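Local coordinates for transaminase (Bacillus megaterium, PDB 5G0A), which transfers amino groups between amines and carbonyl compounds with S selectivity, using pyridoxal-5'-phosphate as its cofactor, at residues R144-H149 and L404-T409; T157-R160 and Y164-G167; P193-F198 and Y249-Q254; S244-Y249 and N380-G385. All blocks are in the same frame, centred on the assembly; numbering follows the deposited sequence.

The four contacts tie the loops around the central seven-stranded sheet to one another and to the C-terminal part of the chain. Interaction 1 spans the longest stretch of sequence, and the other three lie within that stretch. Interaction 2, its centre 9 Å away, follows the pocket-lining loop 144-149 after the short helix 153-157, and H149 N bonds T159 OG1. Interactions 3 and 4, with centres 12 Å apart, share Y249 and cross along the chain; their loops lead from strands 189-192 and 231-236. R144 links interaction 1 to Y251 of interaction 3, and R406 links it to S244 of interaction 4. Since interaction 1 includes Y148 and H149 of the cofactor pocket, the pocket loop is thereby tied to all three.

Interaction 1: R144-H149 and L404-T409; sequences REHDYH and LDRNFT. With PLP (pyridoxal-5'-phosphate), chain K.
H146 meets R406 and N407 where a type II beta turn, R144 to D147, leaves strand 140-144 of the central sheet in this class-III, fold type I aminotransferase. The apolar part is a CH-pi contact. R406 CB stands over the centre of the H146 ring, 3.6 Å from its centroid, and E145 CG covers the opposite face, so the imidazole is held flat between two aliphatic groups. An arginine suits the place because its first methylene serves the ring while the extended chain (chi2 164°) carries the guanidinium on to the carbonyl oxygens of G243 and S244.

Direct polar contact is slight: N407 ND2 gives E145 OE2 a weak bond of 3.3 Å, while N407 OD1 is held by N225 of the second subunit. A water near the imidazole plane links H146 ND1 (3.0 Å) to R406 O.

Beyond the turn, the edge of the Y148 ring faces the pyridine ring of the cofactor, and H149 C comes within 3.4 Å of PLP C6. D147 OD2 is gripped from opposite faces of its carboxylate: R144 NE reaches it at 2.8 Å in an almost straight salt bridge (174°), and H149 NE2 at 2.7 Å.

Interaction 2: T157-R160 and Y164-G167; sequences TVTR and YRSG
R165 reaches back to the backbone of T159, where its NH1 donates to T159 O at 2.9 Å. The donor lies in the carbonyl plane with a C=O...N angle of 157°, but the oxygen is tilted from the guanidinium plane and the N-H bends to 139°. R165 leaves its backbone with CG beside the N, and a kink about the CG-CD bond (chi3 48°) turns the guanidinium onto that oxygen. Its aliphatic part is used as well: R165 CG packs on the methyl T159 CG2 at 4.0 Å.

Over one face of the same guanidinium sits R160 NH1, 3.5 Å from R165 CZ, the two planes inclined to each other. Two like charges this close probably cost some repulsion; N225 of the second subunit, by a hydrogen bond, and its Y226, by a cation-pi contact, hold the R160 end in place. R165 NH1 has a further, weak bond to A156 O.

With an alanine in place of R165, T159 O would probably be left without its charged donor, and a gap would open beside T159 CG2 and R160 NH1.

Behind this shell, T159 is fixed through its hydroxyl: OG1 accepts from H149 N and has the carbonyl oxygens of G150 and A155 within bonding distance for its single proton. This suits a threonine, whose methyl is left to pack on R165 and Y148. On the other segment, S166 bonds S327 and W325 of the third subunit. The whole is a loop of the fold type I aminotransferase that runs from helix 153-157, beside the cofactor-binding H149 and G150, into the subunit interfaces.

Interaction 3: P193-F198 and Y249-Q254; sequences PSPNMF and YEYIPQ
Y251 OH is gripped by two partners: R144 NH1, which hydrogen-bonds to it, and a water at 2.6 Å that lies at the edge of the ring, in its plane. The same water donates to P193 O at 2.9 Å, so the phenol and the loop carbonyl, too far apart to bond directly, are joined by a bridge.

The rest of the contact is apolar. P195 lays its ring over one face of Y251: P195 CG stands 3.7 Å from the centroid, only 8° off the ring normal, in a well-centred CH-pi contact. P195 CB adds a second touch, 3.8 Å from Y251 CG at the root of the ring. Y251 points its ring at the loop because CG is anti to the backbone N (chi1 180°). Tyrosine suits the site, giving a face to the proline and a hydroxyl to the arginine and water. Proline suits the other side: P195 is second in a type I turn from S194 to M197, where a phi of -58° lies within the narrow range its ring allows.

The contact joins the loop after strand 189-192, an outermost strand of the central sheet, to helix 251-262; helix 214-226 packs on both, T219 against P193 and S215 against Y251.

Interaction 4: S244-Y249 and N380-G385; sequences SAMPPY and NFDGYG
M246 lays the end of its side chain over the ring of Y384. M246 CE sits 3.9 Å from the centroid and 23° off the normal, displaced toward the rim near Y384 CZ, in a CH-pi contact. M246 SD approaches the ring obliquely, 4.5 Å from the centroid at 36° off the normal, which makes the pair a Met-aromatic contact. All three methionine torsions lie near -70°, and this repeated bend folds the thioether toward the ring, which the flexible, unbranched methionine allows. Y384 CG lies between its backbone N and carbonyl carbon, which sets the ring under M246 CE.

Nearer the backbone, the root of the methionine crosses D382: D382 OD2 comes to 3.4 Å from M246 CB. The other oxygen, D382 OD1, takes a weak bond of 3.0 Å from G383 N. G383 suits its place because a CB at these backbone angles would collide with the preceding carbonyl oxygen.

Y384 also stacks with the ring of H286, while its OH, buried by the contact, has no partner in the model. Replacing Y384 by a serine would probably leave both the M246 methyl and the H286 ring without the aromatic face they rest on.

The pairing fastens the loop between strand 231-236 and helix 251-262 to strand 378-384, an outer strand of a three-stranded antiparallel sheet, by a Met-aromatic contact near the surface.

Interaction 1: R144-H149 and L404-T409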
loop_
_atom_site.group_PDB
_atom_site.type_symbol
_atom_site.label_atom_id
_atom_site.label_comp_id
_atom_site.label_asym_id
_atom_site.label_seq_id
_atom_site.Cartn_x
_atom_site.Cartn_y
_atom_site.Cartn_z
ATOM N N ARG B 144 18.972 1.497 0.762
ATOM C CA ARG B 144 19.875 0.502 0.164
ATOM C C ARG B 144 19.714 -0.859 0.818
ATOM O O ARG B 144 19.432 -0.951 2.010
ATOM C CB ARG B 144 21.360 0.926 0.256
ATOM C CG ARG B 144 21.714 2.211 -0.507
ATOM C CD ARG B 144 21.537 3.477 0.345
ATOM N NE ARG B 144 22.146 3.303 1.675
ATOM C CZ ARG B 144 23.454 3.354 1.927
ATOM N NH1 ARG B 144 24.329 3.602 0.943
ATOM N NH2 ARG B 144 23.901 3.143 3.166
ATOM N N GLU B 145 19.954 -1.910 0.039
ATOM C CA GLU B 145 20.105 -3.262 0.574
ATOM C C GLU B 145 21.041 -3.234 1.791
ATOM O O GLU B 145 22.088 -2.594 1.741
ATOM C CB GLU B 145 20.672 -4.221 -0.495
ATOM C CG GLU B 145 20.573 -5.677 -0.038
ATOM C CD GLU B 145 21.337 -6.692 -0.879
ATOM O OE1 GLU B 145 22.268 -6.316 -1.623
ATOM O OE2 GLU B 145 20.994 -7.890 -0.781
ATOM N N HIS B 146 20.633 -3.931 2.851
ATOM C CA HIS B 146 21.350 -4.064 4.127
ATOM C C HIS B 146 21.356 -2.835 5.037
ATOM O O HIS B 146 21.987 -2.883 6.106
ATOM C CB HIS B 146 22.797 -4.565 3.948
ATOM C CG HIS B 146 22.928 -5.754 3.046
ATOM N ND1 HIS B 146 22.085 -6.841 3.111
ATOM C CD2 HIS B 146 23.828 -6.033 2.073
ATOM C CE1 HIS B 146 22.457 -7.738 2.209
ATOM N NE2 HIS B 146 23.509 -7.272 1.568
ATOM N N ASP B 147 20.655 -1.763 4.662
ATOM C CA ASP B 147 20.566 -0.605 5.555
ATOM C C ASP B 147 19.714 -0.977 6.758
ATOM O O ASP B 147 18.730 -1.704 6.629
ATOM C CB ASP B 147 19.903 0.606 4.884
ATOM C CG ASP B 147 20.883 1.511 4.172
ATOM O OD1 ASP B 147 22.045 1.112 3.963
ATOM O OD2 ASP B 147 20.496 2.661 3.863
ATOM N N TYR B 148 20.101 -0.430 7.904
ATOM C CA TYR B 148 19.270 -0.452 9.112
ATOM C C TYR B 148 18.995 0.994 9.513
ATOM O O TYR B 148 19.935 1.785 9.689
ATOM C CB TYR B 148 19.956 -1.222 10.246
ATOM C CG TYR B 148 19.032 -1.317 11.456
ATOM C CD1 TYR B 148 17.986 -2.252 11.467
ATOM C CD2 TYR B 148 19.148 -0.433 12.531
ATOM C CE1 TYR B 148 17.085 -2.317 12.525
ATOM C CE2 TYR B 148 18.261 -0.506 13.624
ATOM C CZ TYR B 148 17.231 -1.449 13.598
ATOM O OH TYR B 148 16.330 -1.547 14.641
ATOM N N HIS B 149 17.713 1.350 9.619
ATOM C CA HIS B 149 17.329 2.694 9.986
ATOM C C HIS B 149 16.341 2.694 11.152
ATOM O O HIS B 149 15.729 3.712 11.437
ATOM C CB HIS B 149 16.758 3.471 8.770
ATOM C CG HIS B 149 17.769 3.695 7.688
ATOM N ND1 HIS B 149 18.878 4.497 7.869
ATOM C CD2 HIS B 149 17.848 3.219 6.417
ATOM C CE1 HIS B 149 19.608 4.488 6.762
ATOM N NE2 HIS B 149 18.999 3.729 5.864
ATOM N N LEU B 404 24.803 -17.110 2.794
ATOM C CA LEU B 404 23.764 -16.063 2.786
ATOM C C LEU B 404 24.260 -14.724 3.322
ATOM O O LEU B 404 23.641 -13.692 3.059
ATOM C CB LEU B 404 22.496 -16.511 3.534
ATOM C CG LEU B 404 21.389 -17.277 2.788
ATOM C CD1 LEU B 404 20.414 -17.916 3.776
ATOM C CD2 LEU B 404 20.635 -16.395 1.793
ATOM N N ASP B 405 25.379 -14.743 4.051
ATOM C CA ASP B 405 26.064 -13.520 4.506
ATOM C C ASP B 405 25.044 -12.550 5.122
ATOM O O ASP B 405 24.330 -12.934 6.044
ATOM C CB ASP B 405 26.879 -12.892 3.367
ATOM C CG ASP B 405 27.839 -11.803 3.847
ATOM O OD1 ASP B 405 28.575 -12.018 4.841
ATOM O OD2 ASP B 405 27.873 -10.736 3.202
ATOM N N ARG B 406 24.936 -11.337 4.590
ATOM C CA ARG B 406 24.102 -10.312 5.211
ATOM C C ARG B 406 22.609 -10.537 4.940
ATOM O O ARG B 406 21.761 -9.790 5.444
ATOM C CB ARG B 406 24.566 -8.905 4.802
ATOM C CG ARG B 406 25.937 -8.506 5.361
ATOM C CD ARG B 406 26.505 -7.297 4.620
ATOM N NE ARG B 406 27.803 -6.886 5.152
ATOM C CZ ARG B 406 28.983 -7.346 4.734
ATOM N NH1 ARG B 406 29.050 -8.245 3.754
ATOM N NH2 ARG B 406 30.107 -6.896 5.291
ATOM N N ASN B 407 22.297 -11.576 4.159
ATOM C CA ASN B 407 20.917 -12.012 3.931
ATOM C C ASN B 407 20.530 -13.210 4.803
ATOM O O ASN B 407 19.499 -13.841 4.573
ATOM C CB ASN B 407 20.651 -12.296 2.436
ATOM C CG ASN B 407 20.326 -11.036 1.650
ATOM O OD1 ASN B 407 19.782 -10.082 2.200
ATOM N ND2 ASN B 407 20.660 -11.025 0.351
ATOM N N PHE B 408 21.344 -13.503 5.821
ATOM C CA PHE B 408 21.036 -14.588 6.765
ATOM C C PHE B 408 19.852 -14.205 7.655
ATOM O O PHE B 408 19.417 -13.050 7.644
ATOM C CB PHE B 408 22.276 -14.951 7.621
ATOM C CG PHE B 408 22.359 -14.205 8.940
ATOM C CD1 PHE B 408 22.378 -12.812 8.976
ATOM C CD2 PHE B 408 22.419 -14.906 10.149
ATOM C CE1 PHE B 408 22.435 -12.136 10.188
ATOM C CE2 PHE B 408 22.492 -14.234 11.364
ATOM C CZ PHE B 408 22.494 -12.850 11.382
ATOM N N THR B 409 19.327 -15.173 8.404
ATOM C CA THR B 409 18.315 -14.905 9.420
ATOM C C THR B 409 18.805 -15.484 10.750
ATOM O O THR B 409 19.716 -16.329 10.775
ATOM C CB THR B 409 16.929 -15.509 9.086
ATOM O OG1 THR B 409 16.934 -16.915 9.351
ATOM C CG2 THR B 409 16.534 -15.251 7.619
HETATM N N1 PLP K . 19.520 4.106 12.519
HETATM C C2 PLP K . 20.725 3.505 12.671
HETATM C C2A PLP K . 21.787 3.664 11.605
HETATM C C3 PLP K . 21.027 2.762 13.917
HETATM O O3 PLP K . 22.218 2.188 14.134
HETATM C C4 PLP K . 19.981 2.657 14.946
HETATM C C4A PLP K . 20.268 1.935 16.263
HETATM C C5 PLP K . 18.695 3.323 14.625
HETATM C C6 PLP K . 18.530 3.987 13.419
HETATM C C5A PLP K . 17.497 3.246 15.560
HETATM O O4P PLP K . 17.729 3.812 16.832
HETATM P P PLP K . 16.810 3.289 18.057
HETATM O O1P PLP K . 17.230 4.258 19.129
HETATM O O2P PLP K . 15.344 3.379 17.670
HETATM O O3P PLP K . 17.248 1.872 18.316
HETATM O O HOH W 1 19.815 -8.141 4.597
#

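Interaction 2: T157-R160 and Y164-G167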
loop_
_atom_site.group_PDB
_atom_site.type_symbol
_atom_site.label_atom_id
_atom_site.label_comp_id
_atom_site.label_asym_id
_atom_site.label_seq_id
_atom_site.Cartn_x
_atom_site.Cartn_y
_atom_site.Cartn_z
ATOM N N THR B 157 10.321 0.580 6.996
ATOM C CA THR B 157 10.152 0.530 5.530
ATOM C C THR B 157 11.479 0.752 4.809
ATOM O O THR B 157 11.678 0.216 3.724
ATOM C CB THR B 157 9.098 1.523 4.969
ATOM O OG1 THR B 157 9.549 2.876 5.138
ATOM C CG2 THR B 157 7.703 1.303 5.642
ATOM N N VAL B 158 12.374 1.542 5.411
ATOM C CA VAL B 158 13.690 1.782 4.801
ATOM C C VAL B 158 14.800 0.896 5.348
ATOM O O VAL B 158 15.949 1.006 4.966
ATOM C CB VAL B 158 14.105 3.268 4.807
ATOM C CG1 VAL B 158 13.200 4.063 3.861
ATOM C CG2 VAL B 158 14.053 3.871 6.214
ATOM N N THR B 159 14.430 -0.015 6.232
ATOM C CA THR B 159 15.376 -0.999 6.728
ATOM C C THR B 159 15.289 -2.219 5.827
ATOM O O THR B 159 14.233 -2.852 5.715
ATOM C CB THR B 159 15.041 -1.365 8.183
ATOM O OG1 THR B 159 15.386 -0.250 9.018
ATOM C CG2 THR B 159 15.834 -2.578 8.629
ATOM N N ARG B 160 16.385 -2.508 5.135
ATOM C CA ARG B 160 16.448 -3.678 4.249
ATOM C C ARG B 160 17.511 -4.665 4.745
ATOM O O ARG B 160 18.267 -5.254 3.981
ATOM C CB ARG B 160 16.688 -3.251 2.791
ATOM C CG ARG B 160 15.597 -2.385 2.182
ATOM C CD ARG B 160 14.214 -3.020 2.254
ATOM N NE ARG B 160 14.255 -4.468 2.079
ATOM C CZ ARG B 160 13.308 -5.314 2.488
ATOM N NH1 ARG B 160 12.199 -4.867 3.066
ATOM N NH2 ARG B 160 13.469 -6.619 2.318
ATOM N N TYR B 164 16.676 -8.082 10.847
ATOM C CA TYR B 164 16.378 -7.083 11.856
ATOM C C TYR B 164 15.068 -6.345 11.605
ATOM O O TYR B 164 14.926 -5.186 11.986
ATOM C CB TYR B 164 17.569 -6.114 12.004
ATOM C CG TYR B 164 18.653 -6.707 12.872
ATOM C CD1 TYR B 164 18.616 -6.550 14.260
ATOM C CD2 TYR B 164 19.686 -7.459 12.318
ATOM C CE1 TYR B 164 19.592 -7.111 15.066
ATOM C CE2 TYR B 164 20.673 -8.015 13.122
ATOM C CZ TYR B 164 20.609 -7.844 14.490
ATOM O OH TYR B 164 21.570 -8.392 15.307
ATOM N N ARG B 165 14.089 -7.035 11.016
ATOM C CA ARG B 165 12.823 -6.397 10.688
ATOM C C ARG B 165 11.656 -6.863 11.572
ATOM O O ARG B 165 10.507 -6.877 11.140
ATOM C CB ARG B 165 12.521 -6.596 9.195
ATOM C CG ARG B 165 13.420 -5.784 8.265
ATOM C CD ARG B 165 13.145 -6.104 6.790
ATOM N NE ARG B 165 11.712 -6.080 6.491
ATOM C CZ ARG B 165 10.982 -4.972 6.371
ATOM N NH1 ARG B 165 11.558 -3.783 6.459
ATOM N NH2 ARG B 165 9.674 -5.063 6.133
ATOM N N SER B 166 11.959 -7.218 12.826
ATOM C CA SER B 166 10.924 -7.537 13.834
ATOM C C SER B 166 9.984 -8.694 13.488
ATOM O O SER B 166 8.869 -8.779 14.008
ATOM C CB SER B 166 10.119 -6.283 14.192
ATOM O OG SER B 166 11.010 -5.240 14.578
ATOM N N GLY B 167 10.444 -9.568 12.601
ATOM C CA GLY B 167 9.721 -10.811 12.304
ATOM C C GLY B 167 10.117 -11.918 13.257
ATOM O O GLY B 167 10.901 -11.713 14.189
#

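Interaction 3: P193-F198 and Y249-Q254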
loop_
_atom_site.group_PDB
_atom_site.type_symbol
_atom_site.label_atom_id
_atom_site.label_comp_id
_atom_site.label_asym_id
_atom_site.label_seq_id
_atom_site.Cartn_x
_atom_site.Cartn_y
_atom_site.Cartn_z
ATOM N N PRO B 193 20.953 -0.575 -4.729
ATOM C CA PRO B 193 22.033 -1.498 -4.344
ATOM C C PRO B 193 22.862 -0.996 -3.163
ATOM O O PRO B 193 22.996 0.206 -2.947
ATOM C CB PRO B 193 22.908 -1.606 -5.604
ATOM C CG PRO B 193 22.359 -0.638 -6.602
ATOM C CD PRO B 193 21.017 -0.161 -6.147
ATOM N N SER B 194 23.397 -1.921 -2.387
ATOM C CA SER B 194 24.348 -1.536 -1.363
ATOM C C SER B 194 25.610 -0.971 -2.049
ATOM O O SER B 194 25.910 -1.327 -3.204
ATOM C CB SER B 194 24.687 -2.745 -0.494
ATOM O OG SER B 194 25.387 -3.714 -1.229
ATOM N N PRO B 195 26.357 -0.106 -1.348
ATOM C CA PRO B 195 27.601 0.415 -1.918
ATOM C C PRO B 195 28.627 -0.657 -2.290
ATOM O O PRO B 195 29.493 -0.402 -3.124
ATOM C CB PRO B 195 28.171 1.272 -0.779
ATOM C CG PRO B 195 26.985 1.682 0.003
ATOM C CD PRO B 195 26.073 0.487 -0.021
ATOM N N ASN B 196 28.539 -1.830 -1.671
ATOM C CA ASN B 196 29.527 -2.897 -1.858
ATOM C C ASN B 196 29.080 -4.002 -2.815
ATOM O O ASN B 196 29.723 -5.049 -2.900
ATOM C CB ASN B 196 29.893 -3.527 -0.508
ATOM C CG ASN B 196 30.932 -2.723 0.262
ATOM O OD1 ASN B 196 31.479 -1.733 -0.235
ATOM N ND2 ASN B 196 31.218 -3.159 1.484
ATOM N N MET B 197 27.980 -3.768 -3.523
ATOM C CA MET B 197 27.288 -4.839 -4.245
ATOM C C MET B 197 28.027 -5.358 -5.479
ATOM O O MET B 197 27.994 -6.561 -5.758
ATOM C CB MET B 197 25.871 -4.392 -4.625
ATOM C CG MET B 197 24.909 -5.540 -4.884
ATOM S SD MET B 197 23.187 -5.073 -4.626
ATOM C CE MET B 197 22.373 -6.638 -4.960
ATOM N N PHE B 198 28.680 -4.460 -6.215
ATOM C CA PHE B 198 29.394 -4.839 -7.436
ATOM C C PHE B 198 30.914 -4.777 -7.276
ATOM O O PHE B 198 31.521 -3.726 -7.484
ATOM C CB PHE B 198 28.951 -3.953 -8.597
ATOM C CG PHE B 198 27.457 -3.883 -8.755
ATOM C CD1 PHE B 198 26.740 -4.991 -9.203
ATOM C CD2 PHE B 198 26.763 -2.723 -8.419
ATOM C CE1 PHE B 198 25.360 -4.932 -9.335
ATOM C CE2 PHE B 198 25.383 -2.655 -8.551
ATOM C CZ PHE B 198 24.683 -3.759 -9.014
ATOM N N TYR B 249 35.402 4.894 -0.872
ATOM C CA TYR B 249 35.460 6.321 -0.580
ATOM C C TYR B 249 34.529 7.156 -1.452
ATOM O O TYR B 249 33.981 8.150 -0.998
ATOM C CB TYR B 249 36.892 6.868 -0.728
ATOM C CG TYR B 249 36.922 8.354 -0.481
ATOM C CD1 TYR B 249 36.923 8.851 0.819
ATOM C CD2 TYR B 249 36.881 9.266 -1.543
ATOM C CE1 TYR B 249 36.919 10.211 1.062
ATOM C CE2 TYR B 249 36.866 10.634 -1.308
ATOM C CZ TYR B 249 36.886 11.095 -0.003
ATOM O OH TYR B 249 36.876 12.446 0.259
ATOM N N GLU B 250 34.384 6.767 -2.719
ATOM C CA GLU B 250 33.707 7.593 -3.697
ATOM C C GLU B 250 32.179 7.566 -3.636
ATOM O O GLU B 250 31.523 8.440 -4.199
ATOM C CB GLU B 250 34.134 7.197 -5.102
ATOM C CG GLU B 250 34.642 8.376 -5.903
ATOM C CD GLU B 250 35.719 9.143 -5.162
ATOM O OE1 GLU B 250 36.753 8.531 -4.837
ATOM O OE2 GLU B 250 35.524 10.353 -4.889
ATOM N N TYR B 251 31.633 6.542 -3.002
ATOM C CA TYR B 251 30.168 6.360 -2.964
ATOM C C TYR B 251 29.397 7.585 -2.441
ATOM O O TYR B 251 28.492 8.095 -3.124
ATOM C CB TYR B 251 29.808 5.087 -2.180
ATOM C CG TYR B 251 28.312 4.877 -2.115
ATOM C CD1 TYR B 251 27.632 4.225 -3.152
ATOM C CD2 TYR B 251 27.573 5.385 -1.037
ATOM C CE1 TYR B 251 26.244 4.054 -3.112
ATOM C CE2 TYR B 251 26.190 5.216 -0.977
ATOM C CZ TYR B 251 25.536 4.556 -2.004
ATOM O OH TYR B 251 24.175 4.402 -1.929
ATOM N N ILE B 252 29.752 8.061 -1.244
ATOM C CA ILE B 252 29.032 9.177 -0.627
ATOM C C ILE B 252 29.137 10.487 -1.433
ATOM O O ILE B 252 28.127 11.127 -1.707
ATOM C CB ILE B 252 29.400 9.351 0.885
ATOM C CG1 ILE B 252 28.850 8.166 1.710
ATOM C CG2 ILE B 252 28.882 10.687 1.424
ATOM C CD1 ILE B 252 27.305 8.061 1.734
ATOM N N PRO B 253 30.357 10.881 -1.850
ATOM C CA PRO B 253 30.388 12.041 -2.733
ATOM C C PRO B 253 29.536 11.851 -3.992
ATOM O O PRO B 253 28.888 12.804 -4.447
ATOM C CB PRO B 253 31.897 12.189 -3.073
ATOM C CG PRO B 253 32.589 11.594 -1.895
ATOM C CD PRO B 253 31.709 10.449 -1.445
ATOM N N GLN B 254 29.513 10.636 -4.538
ATOM C CA GLN B 254 28.697 10.400 -5.733
ATOM C C GLN B 254 27.191 10.459 -5.459
ATOM O O GLN B 254 26.427 10.917 -6.297
ATOM C CB GLN B 254 29.098 9.112 -6.437
ATOM C CG GLN B 254 30.346 9.302 -7.288
ATOM C CD GLN B 254 30.663 8.093 -8.159
ATOM O OE1 GLN B 254 29.800 7.273 -8.466
ATOM N NE2 GLN B 254 31.920 7.997 -8.579
HETATM O O HOH W 2 23.062 2.971 -3.740
#

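Interaction 4: S244-Y249 and N380-G385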
loop_
_atom_site.group_PDB
_atom_site.type_symbol
_atom_site.label_atom_id
_atom_site.label_comp_id
_atom_site.label_asym_id
_atom_site.label_seq_id
_atom_site.Cartn_x
_atom_site.Cartn_y
_atom_site.Cartn_z
ATOM N N SER B 244 26.967 -3.753 8.802
ATOM C CA SER B 244 28.406 -4.068 8.964
ATOM C C SER B 244 29.219 -3.966 7.678
ATOM O O SER B 244 29.772 -4.965 7.202
ATOM C CB SER B 244 28.594 -5.458 9.590
ATOM O OG SER B 244 27.935 -5.544 10.836
ATOM N N ALA B 245 29.289 -2.756 7.125
ATOM C CA ALA B 245 29.946 -2.528 5.840
ATOM C C ALA B 245 30.489 -1.111 5.730
ATOM O O ALA B 245 29.970 -0.179 6.351
ATOM C CB ALA B 245 28.998 -2.838 4.688
ATOM N N MET B 246 31.557 -0.971 4.952
ATOM C CA MET B 246 32.214 0.304 4.720
ATOM C C MET B 246 32.188 0.554 3.217
ATOM O O MET B 246 32.524 -0.341 2.442
ATOM C CB MET B 246 33.669 0.251 5.194
ATOM C CG MET B 246 33.853 0.337 6.700
ATOM S SD MET B 246 33.483 1.988 7.321
ATOM C CE MET B 246 34.852 2.957 6.668
ATOM N N PRO B 247 31.787 1.760 2.797
ATOM C CA PRO B 247 31.682 1.989 1.360
ATOM C C PRO B 247 33.034 2.345 0.734
ATOM O O PRO B 247 33.947 2.764 1.446
ATOM C CB PRO B 247 30.746 3.191 1.283
ATOM C CG PRO B 247 31.030 3.967 2.526
ATOM C CD PRO B 247 31.490 2.980 3.573
ATOM N N PRO B 248 33.157 2.190 -0.600
ATOM C CA PRO B 248 34.299 2.775 -1.291
ATOM C C PRO B 248 34.247 4.279 -1.097
ATOM O O PRO B 248 33.158 4.868 -1.134
ATOM C CB PRO B 248 34.035 2.427 -2.758
ATOM C CG PRO B 248 32.555 2.230 -2.847
ATOM C CD PRO B 248 32.183 1.597 -1.537
ATOM N N TYR B 249 35.402 4.894 -0.872
ATOM C CA TYR B 249 35.460 6.321 -0.580
ATOM C C TYR B 249 34.529 7.156 -1.452
ATOM O O TYR B 249 33.981 8.150 -0.998
ATOM C CB TYR B 249 36.892 6.868 -0.728
ATOM C CG TYR B 249 36.922 8.354 -0.481
ATOM C CD1 TYR B 249 36.923 8.851 0.819
ATOM C CD2 TYR B 249 36.881 9.266 -1.543
ATOM C CE1 TYR B 249 36.919 10.211 1.062
ATOM C CE2 TYR B 249 36.866 10.634 -1.308
ATOM C CZ TYR B 249 36.886 11.095 -0.003
ATOM O OH TYR B 249 36.876 12.446 0.259
ATOM N N ASN B 380 39.958 -9.113 5.616
ATOM C CA ASN B 380 40.159 -7.665 5.564
ATOM C C ASN B 380 39.595 -7.000 6.824
ATOM O O ASN B 380 38.884 -7.635 7.600
ATOM C CB ASN B 380 39.509 -7.054 4.317
ATOM C CG ASN B 380 40.003 -5.643 4.043
ATOM O OD1 ASN B 380 41.176 -5.339 4.250
ATOM N ND2 ASN B 380 39.107 -4.771 3.594
ATOM N N PHE B 381 39.952 -5.736 7.033
ATOM C CA PHE B 381 39.338 -4.937 8.085
ATOM C C PHE B 381 39.376 -3.489 7.649
ATOM O O PHE B 381 40.233 -3.077 6.850
ATOM C CB PHE B 381 40.029 -5.130 9.449
ATOM C CG PHE B 381 41.392 -4.501 9.539
ATOM C CD1 PHE B 381 41.538 -3.158 9.882
ATOM C CD2 PHE B 381 42.533 -5.255 9.270
ATOM C CE1 PHE B 381 42.799 -2.577 9.952
ATOM C CE2 PHE B 381 43.793 -4.679 9.339
ATOM C CZ PHE B 381 43.927 -3.342 9.674
ATOM N N ASP B 382 38.439 -2.716 8.178
ATOM C CA ASP B 382 38.281 -1.347 7.779
ATOM C C ASP B 382 37.511 -0.642 8.893
ATOM O O ASP B 382 36.849 -1.291 9.706
ATOM C CB ASP B 382 37.509 -1.299 6.458
ATOM C CG ASP B 382 37.725 -0.014 5.690
ATOM O OD1 ASP B 382 38.547 0.825 6.114
ATOM O OD2 ASP B 382 37.056 0.153 4.646
ATOM N N GLY B 383 37.595 0.675 8.920
ATOM C CA GLY B 383 36.966 1.437 10.000
ATOM C C GLY B 383 37.656 2.735 10.276
ATOM O O GLY B 383 38.415 3.232 9.445
ATOM N N TYR B 384 37.354 3.297 11.450
ATOM C CA TYR B 384 37.834 4.588 11.910
ATOM C C TYR B 384 37.302 4.818 13.325
ATOM O O TYR B 384 36.304 4.208 13.717
ATOM C CB TYR B 384 37.449 5.746 10.965
ATOM C CG TYR B 384 36.103 5.662 10.240
ATOM C CD1 TYR B 384 35.036 4.922 10.752
ATOM C CD2 TYR B 384 35.902 6.373 9.054
ATOM C CE1 TYR B 384 33.814 4.867 10.080
ATOM C CE2 TYR B 384 34.684 6.334 8.388
ATOM C CZ TYR B 384 33.645 5.590 8.913
ATOM O OH TYR B 384 32.436 5.545 8.248
ATOM N N GLY B 385 37.978 5.666 14.096
ATOM C CA GLY B 385 37.532 5.970 15.469
ATOM C C GLY B 385 37.295 4.708 16.267
ATOM O O GLY B 385 38.171 3.843 16.345
#